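Local coordinates for protein Non-sulfated chondroitin lyase E66 (PDB 3VSN) that cleaves non-sulfated chondroitin as a polysaccharide lyase of the baculovirus occlusion-derived virus envelope and is essential for oral infectivity, at residues A[420-425]-A[595-600]. Numbering follows the deposited sequence.
Sequences AKTDTA and VKENNK
Glu597 reaches across from the end of strand 592-597 and puts its carboxylate against the turn at 422-425, where the ends of two beta hairpins, 414-434 and 592-605, meet, each from a different antiparallel sheet of the beta-sandwich part of the lyase. OE1 takes two donors: the hydroxyl OG1 of Thr422 at 2.6 Å on its anti side, and the backbone N of Thr424 at 2.9 Å on its syn side. The second bond is nearly straight, 173° at the hydrogen, and each donor lies only slightly out of the carboxylate plane. Thr424 OG1 sits 2.5 Å from Glu597 OE2, so short that its exact geometry is doubtful; the two bonds at OE1 by themselves would hold the carboxylate's rotation and serve a buried acid. Glu597 spans the gap because its side chain is fully extended, with CG trans to the backbone N (chi1 177°) and chi2 at 180°.

Beside the polar cluster, Val595 supplies the apolar part. Its CG1 packs on Thr422 CG2 at 3.8 Å and also touches the methyl of Ala425, while CG2 lies near the methyl of Ala420. Lys600, coming back along the second hairpin, runs extended beside Thr422 and bends at its last torsion, which brings NZ to a weak bond with the carbonyl O of Lys421.

Further out, both turns are closed by their own backbone: Thr422 N bonds to Ala425 O, and Glu597 to Lys600 is a type II' turn. Lys330 holds the carbonyl of Thr424, and Val584 on strand 584-589 touches both Ala425 and Glu597. One water lies between the turns, donating to Glu597 O at 3.2 Å and accepting only weakly from Asp423 N.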
ATOM      1  N   ALA A 420      10.258  13.514 -10.333  1.00 11.50           N
ATOM      2  CA  ALA A 420       9.924  13.964 -11.681  1.00 11.98           C
ATOM      3  C   ALA A 420       9.524  12.757 -12.505  1.00 12.14           C
ATOM      4  O   ALA A 420      10.180  11.720 -12.444  1.00 12.12           O
ATOM      5  CB  ALA A 420      11.103  14.682 -12.324  1.00 11.87           C
ATOM      6  N   LYS A 421       8.442  12.883 -13.268  1.00 12.49           N
ATOM      7  CA  LYS A 421       7.981  11.766 -14.088  1.00 12.99           C
ATOM      8  C   LYS A 421       7.512  12.198 -15.471  1.00 13.24           C
ATOM      9  O   LYS A 421       7.073  13.336 -15.675  1.00 12.77           O
ATOM     10  CB  LYS A 421       6.873  10.978 -13.370  1.00 13.06           C
ATOM     11  CG  LYS A 421       5.563  11.744 -13.218  1.00 13.46           C
ATOM     12  CD  LYS A 421       4.482  10.887 -12.582  1.00 13.76           C
ATOM     13  CE  LYS A 421       3.115  11.550 -12.681  1.00 14.01           C
ATOM     14  NZ  LYS A 421       3.027  12.780 -11.843  1.00 14.31           N
ATOM     15  N   THR A 422       7.623  11.265 -16.411  1.00 13.91           N
ATOM     16  CA  THR A 422       7.095  11.422 -17.763  1.00 14.89           C
ATOM     17  C   THR A 422       6.171  10.235 -18.066  1.00 15.70           C
ATOM     18  O   THR A 422       5.702   9.571 -17.137  1.00 16.12           O
ATOM     19  CB  THR A 422       8.223  11.506 -18.812  1.00 14.90           C
ATOM     20  OG1 THR A 422       9.077  10.360 -18.689  1.00 15.22           O
ATOM     21  CG2 THR A 422       9.046  12.785 -18.634  1.00 14.93           C
ATOM     22  N   ASP A 423       5.947   9.963 -19.352  1.00 16.08           N
ATOM     23  CA  ASP A 423       5.016   8.920 -19.801  0.50 16.24           C
ATOM     24  C   ASP A 423       5.310   7.543 -19.212  1.00 16.00           C
ATOM     25  O   ASP A 423       4.425   6.895 -18.651  1.00 16.02           O
ATOM     26  CB  ASP A 423       5.029   8.813 -21.328  0.50 17.08           C
ATOM     27  CG  ASP A 423       4.118   9.818 -21.992  0.50 17.64           C
ATOM     28  OD1 ASP A 423       3.528  10.656 -21.283  0.50 18.07           O
ATOM     29  OD2 ASP A 423       3.996   9.767 -23.235  0.50 17.99           O
ATOM     30  N   THR A 424       6.556   7.093 -19.355  1.00 15.09           N
ATOM     31  CA  THR A 424       6.929   5.734 -18.959  1.00 14.56           C
ATOM     32  C   THR A 424       8.009   5.690 -17.881  1.00 13.77           C
ATOM     33  O   THR A 424       8.356   4.615 -17.394  1.00 13.67           O
ATOM     34  CB  THR A 424       7.424   4.906 -20.168  1.00 14.76           C
ATOM     35  OG1 THR A 424       8.701   5.397 -20.596  1.00 15.11           O
ATOM     36  CG2 THR A 424       6.431   4.969 -21.330  1.00 14.90           C
ATOM     37  N   ALA A 425       8.535   6.853 -17.510  1.00 12.87           N
ATOM     38  CA  ALA A 425       9.653   6.906 -16.580  1.00 12.19           C
ATOM     39  C   ALA A 425       9.399   7.850 -15.416  1.00 11.76           C
ATOM     40  O   ALA A 425       8.655   8.820 -15.540  1.00 11.59           O
ATOM     41  CB  ALA A 425      10.929   7.290 -17.316  1.00 12.15           C
ATOM     42  N   VAL A 595      13.487  14.550 -15.597  1.00 11.71           N
ATOM     43  CA  VAL A 595      13.336  13.437 -16.531  1.00 12.01           C
ATOM     44  C   VAL A 595      12.872  13.983 -17.874  1.00 12.36           C
ATOM     45  O   VAL A 595      11.980  14.830 -17.927  1.00 12.37           O
ATOM     46  CB  VAL A 595      12.335  12.374 -16.019  1.00 12.01           C
ATOM     47  CG1 VAL A 595      12.139  11.268 -17.051  1.00 11.97           C
ATOM     48  CG2 VAL A 595      12.823  11.775 -14.708  1.00 11.88           C
ATOM     49  N   LYS A 596      13.493  13.501 -18.949  1.00 12.77           N
ATOM     50  CA  LYS A 596      13.124  13.887 -20.312  1.00 13.41           C
ATOM     51  C   LYS A 596      12.763  12.648 -21.112  1.00 13.81           C
ATOM     52  O   LYS A 596      13.524  11.679 -21.151  1.00 13.79           O
ATOM     53  CB  LYS A 596      14.271  14.646 -20.995  1.00 13.39           C
ATOM     54  CG  LYS A 596      14.066  14.897 -22.482  1.00 13.77           C
ATOM     55  CD  LYS A 596      15.165  15.767 -23.072  1.00 13.91           C
ATOM     56  CE  LYS A 596      15.122  15.749 -24.593  1.00 14.33           C
ATOM     57  NZ  LYS A 596      15.701  14.497 -25.160  1.00 14.27           N
ATOM     58  N   GLU A 597      11.596  12.686 -21.745  1.00 14.65           N
ATOM     59  CA  GLU A 597      11.134  11.588 -22.576  1.00 15.84           C
ATOM     60  C   GLU A 597      10.260  12.130 -23.691  1.00 16.81           C
ATOM     61  O   GLU A 597       9.295  12.865 -23.445  1.00 16.52           O
ATOM     62  CB  GLU A 597      10.376  10.543 -21.740  1.00 15.87           C
ATOM     63  CG  GLU A 597       9.811   9.399 -22.566  1.00 16.26           C
ATOM     64  CD  GLU A 597       9.067   8.361 -21.743  1.00 16.58           C
ATOM     65  OE1 GLU A 597       8.612   8.663 -20.617  1.00 16.35           O
ATOM     66  OE2 GLU A 597       8.934   7.225 -22.247  1.00 17.02           O
ATOM     67  N   ASN A 598      10.609  11.747 -24.919  1.00 18.13           N
ATOM     68  CA  ASN A 598       9.967  12.266 -26.121  1.00 19.45           C
ATOM     69  C   ASN A 598      10.089  13.791 -26.157  1.00 19.77           C
ATOM     70  O   ASN A 598      11.204  14.310 -26.100  1.00 20.87           O
ATOM     71  CB  ASN A 598       8.519  11.762 -26.231  1.00 19.83           C
ATOM     72  CG  ASN A 598       8.437  10.244 -26.267  1.00 20.46           C
ATOM     73  OD1 ASN A 598       9.284   9.580 -26.874  1.00 20.98           O
ATOM     74  ND2 ASN A 598       7.424   9.685 -25.616  1.00 20.54           N
ATOM     75  N   ASN A 599       8.966  14.499 -26.215  1.00 20.50           N
ATOM     76  CA  ASN A 599       8.972  15.963 -26.235  1.00 20.81           C
ATOM     77  C   ASN A 599       8.530  16.573 -24.897  1.00 20.08           C
ATOM     78  O   ASN A 599       8.033  17.701 -24.854  1.00 19.63           O
ATOM     79  CB  ASN A 599       8.083  16.478 -27.378  1.00 22.72           C
ATOM     80  CG  ASN A 599       6.599  16.257 -27.115  1.00 24.47           C
ATOM     81  OD1 ASN A 599       6.204  15.315 -26.418  1.00 26.16           O
ATOM     82  ND2 ASN A 599       5.765  17.137 -27.665  1.00 25.41           N
ATOM     83  N   LYS A 600       8.701  15.818 -23.816  1.00 18.57           N
ATOM     84  CA  LYS A 600       8.241  16.248 -22.498  1.00 18.12           C
ATOM     85  C   LYS A 600       9.387  16.216 -21.497  1.00 16.86           C
ATOM     86  O   LYS A 600      10.186  15.284 -21.500  1.00 16.24           O
ATOM     87  CB  LYS A 600       7.099  15.344 -22.031  1.00 19.39           C
ATOM     88  CG  LYS A 600       6.450  15.749 -20.719  1.00 21.07           C
ATOM     89  CD  LYS A 600       5.424  14.709 -20.293  1.00 22.58           C
ATOM     90  CE  LYS A 600       4.683  15.135 -19.034  1.00 23.59           C
ATOM     91  NZ  LYS A 600       5.586  15.140 -17.847  1.00 24.86           N
TER
HETATM   92  O   HOH W   1       6.583  11.712 -22.290  1.00 20.81           O